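Side-chain contacts in nidogen-1 (Mus musculus, PDB 1GL4), which links basement-membrane components, associating tightly with laminin and also binding collagen IV and perlecan, and probably has a role in cell-matrix interactions: residues L76-V81 / S87-S92; E190-S195 / W227-T232; F257-K262 / I266-L271. All blocks are in the same frame, centred on the assembly; numbering follows the deposited sequence.

Interaction 1: L76-V81 / S87-S92; sequences LHSYVV and SYTAIS
His77 and Ala90, like Tyr79 and Tyr88, form antiparallel hydrogen-bonded pairs in the beta hairpin of strands 69-81 and 86-92, part of the nidogen G2 beta-barrel. In the first pair His77 N meets Ala90 O at 2.9 Å and Ala90 N returns a bond to His77 O; Tyr79 and Tyr88 exchange two bonds in the same manner.

The polar side-chain contact belongs to Ser78 and Thr89, a non-hydrogen-bonded pair facing helix 107-115, whose Ile112 touches both. Ser78 turns its hydroxyl anti to the backbone N (chi1 -168°), which leads OG across to Thr89 OG1, 3.0 Å away, in a hydrogen bond that either hydroxyl could donate. Small hydroxyl residues suit this buried place because the two can hydrogen-bond to each other beneath the helix.

Apolar contact is made by Leu76, which crosses the side chains of Ile91, its pair partner, and of Thr89, diagonally placed, at a slant: its CG lies 4.0 Å from Ile91 CG1 and 4.0 Å from Thr89 CG2. Thr89 therefore serves both neighbours, the hydroxyl branch meeting serine and the methyl branch leucine.

The other face carries His77, Tyr79, Tyr88 and Ala90. His77 and Tyr79 are involved in perlecan binding; His77 ND1 bonds to Asn53 OD1, while NE2 bonds to a polar side chain on the chain of another protein. The backbone of that chain packs on Ala90, whose short methyl probably allows so close an approach. Close to the turn of the hairpin, Val80 CG1 presses to 3.5 Å from Ser87 CA, tighter than usual carbon contact.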
# COMPACT_ATOMS: atom_id res chain seq x y z
N LEU A 76 -1.81 11.62 -3.34
CA LEU A 76 -1.59 10.28 -2.78
C LEU A 76 -0.29 9.79 -3.40
O LEU A 76 -0.13 9.81 -4.62
CB LEU A 76 -2.74 9.32 -3.13
CG LEU A 76 -2.63 7.91 -2.52
CD1 LEU A 76 -4.00 7.27 -2.45
CD2 LEU A 76 -1.67 7.05 -3.34
N HIS A 77 0.65 9.37 -2.55
CA HIS A 77 1.94 8.85 -3.01
C HIS A 77 2.20 7.53 -2.27
O HIS A 77 2.13 7.47 -1.04
CB HIS A 77 3.06 9.84 -2.70
CG HIS A 77 4.41 9.40 -3.17
ND1 HIS A 77 4.79 9.46 -4.50
CD2 HIS A 77 5.46 8.87 -2.50
CE1 HIS A 77 6.01 8.98 -4.62
NE2 HIS A 77 6.44 8.61 -3.43
N SER A 78 2.50 6.47 -3.02
CA SER A 78 2.74 5.17 -2.40
C SER A 78 4.05 4.57 -2.92
O SER A 78 4.40 4.74 -4.09
CB SER A 78 1.55 4.26 -2.69
OG SER A 78 1.59 3.08 -1.91
N TYR A 79 4.76 3.86 -2.05
CA TYR A 79 6.05 3.24 -2.38
C TYR A 79 6.07 1.75 -1.99
O TYR A 79 5.57 1.36 -0.92
CB TYR A 79 7.18 3.98 -1.62
CG TYR A 79 8.61 3.65 -2.03
CD1 TYR A 79 9.27 4.41 -2.99
CD2 TYR A 79 9.29 2.58 -1.44
CE1 TYR A 79 10.59 4.12 -3.36
CE2 TYR A 79 10.62 2.28 -1.80
CZ TYR A 79 11.26 3.05 -2.76
OH TYR A 79 12.56 2.79 -3.12
N VAL A 80 6.63 0.91 -2.87
CA VAL A 80 6.75 -0.53 -2.63
C VAL A 80 7.94 -1.09 -3.39
O VAL A 80 8.36 -0.52 -4.40
CB VAL A 80 5.50 -1.31 -3.12
CG1 VAL A 80 4.28 -0.89 -2.35
CG2 VAL A 80 5.29 -1.05 -4.60
N VAL A 81 8.48 -2.20 -2.91
CA VAL A 81 9.59 -2.87 -3.59
C VAL A 81 9.09 -4.26 -3.96
O VAL A 81 8.68 -5.04 -3.09
CB VAL A 81 10.83 -3.01 -2.68
CG1 VAL A 81 11.93 -3.77 -3.43
CG2 VAL A 81 11.34 -1.63 -2.27
N SER A 87 3.68 -2.14 1.65
CA SER A 87 3.26 -0.93 0.96
C SER A 87 3.16 0.23 1.93
O SER A 87 2.57 0.10 3.01
CB SER A 87 1.92 -1.15 0.25
OG SER A 87 0.88 -1.42 1.18
N TYR A 88 3.75 1.36 1.55
CA TYR A 88 3.75 2.57 2.37
C TYR A 88 2.98 3.65 1.61
O TYR A 88 3.35 4.02 0.50
CB TYR A 88 5.18 3.06 2.60
CG TYR A 88 6.12 2.05 3.22
CD1 TYR A 88 6.64 1.00 2.46
CD2 TYR A 88 6.54 2.18 4.55
CE1 TYR A 88 7.56 0.10 3.01
CE2 TYR A 88 7.46 1.28 5.11
CZ TYR A 88 7.96 0.25 4.33
OH TYR A 88 8.88 -0.64 4.87
N THR A 89 1.91 4.17 2.21
CA THR A 89 1.11 5.20 1.55
C THR A 89 1.00 6.50 2.34
O THR A 89 0.83 6.49 3.56
CB THR A 89 -0.33 4.67 1.26
OG1 THR A 89 -0.25 3.50 0.43
CG2 THR A 89 -1.16 5.73 0.55
N ALA A 90 1.11 7.62 1.62
CA ALA A 90 1.00 8.95 2.23
C ALA A 90 -0.06 9.75 1.48
O ALA A 90 -0.08 9.78 0.25
CB ALA A 90 2.34 9.68 2.16
N ILE A 91 -0.93 10.41 2.23
CA ILE A 91 -1.99 11.21 1.64
C ILE A 91 -1.93 12.57 2.33
O ILE A 91 -2.22 12.69 3.52
CB ILE A 91 -3.36 10.54 1.87
CG1 ILE A 91 -3.33 9.12 1.27
CG2 ILE A 91 -4.47 11.38 1.25
CD1 ILE A 91 -4.55 8.26 1.58
N SER A 92 -1.54 13.61 1.60
CA SER A 92 -1.43 14.90 2.25
C SER A 92 -2.20 16.07 1.71
O SER A 92 -2.31 16.28 0.50
CB SER A 92 0.01 15.33 2.42
OG SER A 92 0.04 16.54 3.17

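Interaction 2: E190-S195 / W227-T232; sequences ELYHYS and WRQTIT
Tyr192 and Gln229 face each other from strands whose short segments run in roughly the same direction, 38° apart, with axes 9.3 Å from each other at closest approach, since strand 198-210 pairs with both. The contact is made by side chains within the G2 beta-barrel, a fold related to green fluorescent protein, in which helix 107-115 supplies Trp114 to stack on the Tyr192 ring and Ile111 to touch Ile231.

The phenol of Tyr192 donates to its own strand: OH reaches Glu190 OE1 at 2.7 Å, arriving from above the carboxylate, 43° out of its plane. The other oxygen, OE2, is held by a salt bridge to Arg205, and these two partners together probably keep the buried carboxylate ionised and fix its rotation. Gln229 places CG between its backbone N and carbonyl carbon (chi1 66°) and then runs extended, so the amide is carried in toward the opposing strand, tilted against the tyrosine ring. A glutamine suits the spot because it can donate and accept at once: NE2 bonds to Ser201 OG and OE1 receives Arg136 NE. Water 1 links the strands, donating to Glu190 OE2 at 2.9 Å and accepting from Gln229 NE2 at 3.1 Å.

A phenylalanine in place of Tyr192 would probably leave Glu190 OE1 without this donor and a nearby water without its firmer acceptor. That water, water 2, donates to Tyr192 OH at 2.9 Å and only weakly to Gln229 OE1. Beyond the polar cluster, Ile231 CD1 lies at the edge of the tyrosine ring, 4.3 Å from Tyr192 CE2.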
# COMPACT_ATOMS: atom_id res chain seq x y z
N GLU A 190 -7.84 -12.16 4.39
CA GLU A 190 -9.00 -11.83 3.56
C GLU A 190 -9.06 -12.79 2.39
O GLU A 190 -8.03 -13.17 1.84
CB GLU A 190 -8.88 -10.43 2.95
CG GLU A 190 -9.12 -9.26 3.86
CD GLU A 190 -9.17 -7.97 3.07
OE1 GLU A 190 -8.19 -7.69 2.34
OE2 GLU A 190 -10.18 -7.24 3.16
N LEU A 191 -10.27 -13.18 1.99
CA LEU A 191 -10.44 -14.08 0.86
C LEU A 191 -10.90 -13.31 -0.38
O LEU A 191 -11.87 -12.55 -0.32
CB LEU A 191 -11.44 -15.19 1.19
CG LEU A 191 -11.02 -16.11 2.34
CD1 LEU A 191 -12.07 -17.20 2.55
CD2 LEU A 191 -9.67 -16.74 2.02
N TYR A 192 -10.19 -13.50 -1.48
CA TYR A 192 -10.51 -12.84 -2.74
C TYR A 192 -11.00 -13.89 -3.73
O TYR A 192 -10.24 -14.77 -4.14
CB TYR A 192 -9.27 -12.11 -3.29
CG TYR A 192 -8.91 -10.85 -2.52
CD1 TYR A 192 -8.41 -10.91 -1.22
CD2 TYR A 192 -9.14 -9.59 -3.08
CE1 TYR A 192 -8.14 -9.73 -0.48
CE2 TYR A 192 -8.88 -8.41 -2.36
CZ TYR A 192 -8.39 -8.49 -1.06
OH TYR A 192 -8.15 -7.33 -0.34
N HIS A 193 -12.27 -13.78 -4.11
CA HIS A 193 -12.91 -14.72 -5.04
C HIS A 193 -12.86 -14.23 -6.49
O HIS A 193 -13.25 -13.10 -6.79
CB HIS A 193 -14.37 -14.94 -4.62
CG HIS A 193 -14.52 -15.38 -3.20
ND1 HIS A 193 -14.23 -16.67 -2.79
CD2 HIS A 193 -14.87 -14.70 -2.08
CE1 HIS A 193 -14.39 -16.75 -1.48
NE2 HIS A 193 -14.78 -15.57 -1.03
N TYR A 194 -12.40 -15.09 -7.39
CA TYR A 194 -12.28 -14.76 -8.81
C TYR A 194 -13.31 -15.49 -9.68
O TYR A 194 -13.58 -16.68 -9.46
CB TYR A 194 -10.88 -15.10 -9.34
CG TYR A 194 -10.78 -15.07 -10.85
CD1 TYR A 194 -10.66 -13.86 -11.54
CD2 TYR A 194 -10.88 -16.25 -11.60
CE1 TYR A 194 -10.65 -13.83 -12.93
CE2 TYR A 194 -10.88 -16.22 -13.00
CZ TYR A 194 -10.77 -15.01 -13.65
OH TYR A 194 -10.80 -14.96 -15.03
N SER A 195 -13.85 -14.78 -10.67
CA SER A 195 -14.82 -15.34 -11.60
C SER A 195 -15.02 -14.43 -12.82
O SER A 195 -15.50 -13.30 -12.70
CB SER A 195 -16.17 -15.56 -10.91
OG SER A 195 -17.15 -15.99 -11.84
N TRP A 227 -16.00 -4.56 5.38
CA TRP A 227 -15.50 -4.10 4.08
C TRP A 227 -16.04 -4.99 2.96
O TRP A 227 -16.01 -6.21 3.05
CB TRP A 227 -13.97 -4.12 4.07
CG TRP A 227 -13.39 -2.96 4.78
CD1 TRP A 227 -13.12 -2.86 6.12
CD2 TRP A 227 -13.11 -1.67 4.22
NE1 TRP A 227 -12.69 -1.59 6.42
CE2 TRP A 227 -12.68 -0.84 5.27
CE3 TRP A 227 -13.19 -1.14 2.92
CZ2 TRP A 227 -12.33 0.50 5.07
CZ3 TRP A 227 -12.84 0.19 2.72
CH2 TRP A 227 -12.42 1.00 3.79
N ARG A 228 -16.54 -4.35 1.90
CA ARG A 228 -17.09 -5.06 0.75
C ARG A 228 -16.49 -4.44 -0.51
O ARG A 228 -16.54 -3.22 -0.67
CB ARG A 228 -18.62 -4.92 0.74
CG ARG A 228 -19.32 -5.38 2.02
CD ARG A 228 -20.84 -5.24 1.92
NE ARG A 228 -21.28 -3.84 1.83
CZ ARG A 228 -21.32 -3.00 2.86
NH1 ARG A 228 -20.97 -3.40 4.08
NH2 ARG A 228 -21.72 -1.75 2.67
N GLN A 229 -15.93 -5.24 -1.41
CA GLN A 229 -15.34 -4.67 -2.61
C GLN A 229 -15.44 -5.51 -3.89
O GLN A 229 -15.48 -6.75 -3.85
CB GLN A 229 -13.87 -4.29 -2.34
CG GLN A 229 -12.94 -5.47 -2.06
CD GLN A 229 -11.60 -5.05 -1.44
OE1 GLN A 229 -10.97 -4.08 -1.88
NE2 GLN A 229 -11.17 -5.78 -0.42
N THR A 230 -15.50 -4.82 -5.02
CA THR A 230 -15.59 -5.47 -6.32
C THR A 230 -14.50 -4.88 -7.21
O THR A 230 -14.44 -3.67 -7.42
CB THR A 230 -16.97 -5.24 -6.96
OG1 THR A 230 -17.97 -5.87 -6.14
CG2 THR A 230 -17.02 -5.82 -8.37
N ILE A 231 -13.64 -5.75 -7.70
CA ILE A 231 -12.51 -5.36 -8.54
C ILE A 231 -12.71 -5.87 -9.97
O ILE A 231 -12.78 -7.07 -10.20
CB ILE A 231 -11.21 -5.93 -7.93
CG1 ILE A 231 -10.98 -5.28 -6.55
CG2 ILE A 231 -10.01 -5.69 -8.86
CD1 ILE A 231 -9.88 -5.91 -5.72
N THR A 232 -12.81 -4.94 -10.93
CA THR A 232 -13.03 -5.30 -12.33
C THR A 232 -11.85 -4.94 -13.24
O THR A 232 -11.19 -3.92 -13.05
CB THR A 232 -14.30 -4.63 -12.88
OG1 THR A 232 -14.23 -3.21 -12.65
CG2 THR A 232 -15.53 -5.19 -12.18
O HOH W 1 -12.75 -7.18 1.85
O HOH W 2 -7.72 -4.54 -1.11

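Interaction 3: F257-K262 / I266-L271; sequences FVLYNK and ILRYAL
Arg268 and Leu259 form the central hydrogen-bonded pair of the antiparallel hairpin made by strands 248-261 and 266-276, with Phe257-Ala270 and Asn261-Ile266 bonded in the same way on either side. Arg268 N gives a 2.8 Å bond to Leu259 O.

From there the arginine can be followed outward. Its CB lies 3.9 Å from Leu259 O. CG stands anti to the carbonyl carbon (chi1 -61°), and the chain runs extended to NE, side by side with the leucine; on the way CD lies 4.2 Å from Leu259 CD2. At the tip, Ile266 CD1 covers the centre of one guanidinium face, which helps hold the flat group in its orientation. NH1 bonds to the backbone of the chain of another protein. A long, charged residue suits this place: its methylenes pack alongside Leu259 while its head reaches the partner.

The reverse face is apolar and aromatic. Val258 CG1 meets the edge of the Tyr269 ring, 3.8 Å from CD2, and Tyr260 CB touches Leu267 CD1 at 4.2 Å. Both phenols end on backbone oxygens, Tyr260 OH on Ile94 O and Tyr269 OH on Leu102 O.

With Phe257 stacked on an aromatic side chain of the other protein, the face bearing Arg268 has the character of a beta-barrel wall serving as a protein-binding surface, here the perlecan-binding site.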
# COMPACT_ATOMS: atom_id res chain seq x y z
N PHE A 257 0.11 -0.28 10.35
CA PHE A 257 0.34 0.97 11.07
C PHE A 257 -0.46 2.08 10.40
O PHE A 257 -0.48 2.19 9.17
CB PHE A 257 1.81 1.40 11.03
CG PHE A 257 2.73 0.55 11.86
CD1 PHE A 257 3.21 -0.66 11.38
CD2 PHE A 257 3.14 0.99 13.11
CE1 PHE A 257 4.10 -1.42 12.13
CE2 PHE A 257 4.04 0.23 13.88
CZ PHE A 257 4.52 -0.98 13.38
N VAL A 258 -1.13 2.91 11.20
CA VAL A 258 -1.89 4.03 10.66
C VAL A 258 -1.53 5.25 11.50
O VAL A 258 -1.33 5.14 12.70
CB VAL A 258 -3.43 3.77 10.70
CG1 VAL A 258 -3.76 2.50 9.94
CG2 VAL A 258 -3.92 3.67 12.14
N LEU A 259 -1.45 6.41 10.86
CA LEU A 259 -1.08 7.63 11.59
C LEU A 259 -1.52 8.91 10.90
O LEU A 259 -1.49 9.00 9.68
CB LEU A 259 0.45 7.66 11.76
CG LEU A 259 1.17 8.91 12.30
CD1 LEU A 259 2.58 8.52 12.72
CD2 LEU A 259 1.22 10.00 11.24
N TYR A 260 -1.94 9.89 11.69
CA TYR A 260 -2.32 11.18 11.12
C TYR A 260 -1.55 12.26 11.87
O TYR A 260 -1.60 12.33 13.10
CB TYR A 260 -3.81 11.47 11.26
CG TYR A 260 -4.17 12.87 10.77
CD1 TYR A 260 -4.07 13.20 9.42
CD2 TYR A 260 -4.51 13.88 11.67
CE1 TYR A 260 -4.29 14.51 8.97
CE2 TYR A 260 -4.73 15.19 11.24
CZ TYR A 260 -4.62 15.49 9.89
OH TYR A 260 -4.83 16.79 9.48
N ASN A 261 -0.81 13.08 11.13
CA ASN A 261 -0.04 14.15 11.74
C ASN A 261 -0.67 15.50 11.40
O ASN A 261 -0.76 15.90 10.24
CB ASN A 261 1.41 14.12 11.25
CG ASN A 261 2.25 15.22 11.87
OD1 ASN A 261 2.24 16.36 11.40
ND2 ASN A 261 2.97 14.89 12.94
N LYS A 262 -1.13 16.18 12.45
CA LYS A 262 -1.78 17.47 12.33
C LYS A 262 -0.85 18.56 11.79
O LYS A 262 -1.27 19.41 11.00
CB LYS A 262 -2.32 17.88 13.71
CG LYS A 262 -3.07 19.19 13.73
CD LYS A 262 -3.52 19.52 15.14
CE LYS A 262 -4.37 20.78 15.18
NZ LYS A 262 -3.65 21.98 14.65
N ILE A 266 -0.87 15.17 7.23
CA ILE A 266 -0.65 14.02 6.39
C ILE A 266 -1.16 12.74 7.03
O ILE A 266 -0.98 12.51 8.22
CB ILE A 266 0.86 13.88 6.07
CG1 ILE A 266 1.11 12.62 5.24
CG2 ILE A 266 1.66 13.85 7.36
CD1 ILE A 266 2.53 12.53 4.70
N LEU A 267 -1.82 11.92 6.21
CA LEU A 267 -2.37 10.65 6.65
C LEU A 267 -1.45 9.56 6.11
O LEU A 267 -1.13 9.55 4.92
CB LEU A 267 -3.79 10.50 6.07
CG LEU A 267 -4.68 9.31 6.37
CD1 LEU A 267 -5.03 9.24 7.86
CD2 LEU A 267 -5.95 9.45 5.54
N ARG A 268 -1.02 8.64 6.98
CA ARG A 268 -0.12 7.56 6.58
C ARG A 268 -0.65 6.15 6.90
O ARG A 268 -1.19 5.91 7.98
CB ARG A 268 1.25 7.75 7.26
CG ARG A 268 1.97 9.06 6.90
CD ARG A 268 3.27 9.22 7.68
NE ARG A 268 4.03 10.41 7.30
CZ ARG A 268 4.63 10.57 6.12
NH1 ARG A 268 4.57 9.61 5.21
NH2 ARG A 268 5.30 11.69 5.86
N TYR A 269 -0.48 5.24 5.94
CA TYR A 269 -0.92 3.85 6.08
C TYR A 269 0.23 2.93 5.64
O TYR A 269 0.85 3.17 4.61
CB TYR A 269 -2.12 3.55 5.17
CG TYR A 269 -3.38 4.35 5.42
CD1 TYR A 269 -4.06 4.95 4.36
CD2 TYR A 269 -3.94 4.43 6.70
CE1 TYR A 269 -5.27 5.61 4.55
CE2 TYR A 269 -5.17 5.09 6.90
CZ TYR A 269 -5.82 5.67 5.82
OH TYR A 269 -7.04 6.29 5.99
N ALA A 270 0.50 1.88 6.42
CA ALA A 270 1.56 0.94 6.06
C ALA A 270 1.15 -0.48 6.44
O ALA A 270 0.58 -0.70 7.51
CB ALA A 270 2.87 1.31 6.74
N LEU A 271 1.40 -1.43 5.55
CA LEU A 271 1.08 -2.83 5.82
C LEU A 271 1.87 -3.84 4.98
O LEU A 271 2.35 -3.53 3.88
CB LEU A 271 -0.43 -3.09 5.67
CG LEU A 271 -1.33 -2.45 4.61
CD1 LEU A 271 -2.75 -3.02 4.77
CD2 LEU A 271 -1.38 -0.95 4.77

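Overall arrangement
Interactions 1 and 3 are neighbouring hairpins of one barrel wall, their centres 10 Å apart. Strands 86-92 and 266-276 join them through two probable hydrogen bonds, Thr89 N to Tyr269 O and Ile91 N to Leu267 O, each 2.8 Å. This brings the perlecan-binding residues together: the side chain of Arg268 is about 8 Å from that of His77 and about 9 Å from that of Tyr79. The zinc ion lies about 10 Å from the His77 side chain. Interaction 2 sits across the chain's centre, 22 Å from interaction 1 and 25 Å from interaction 3 between centres, away from the binding surface. Helix 107-115 touches both interactions 1 and 2.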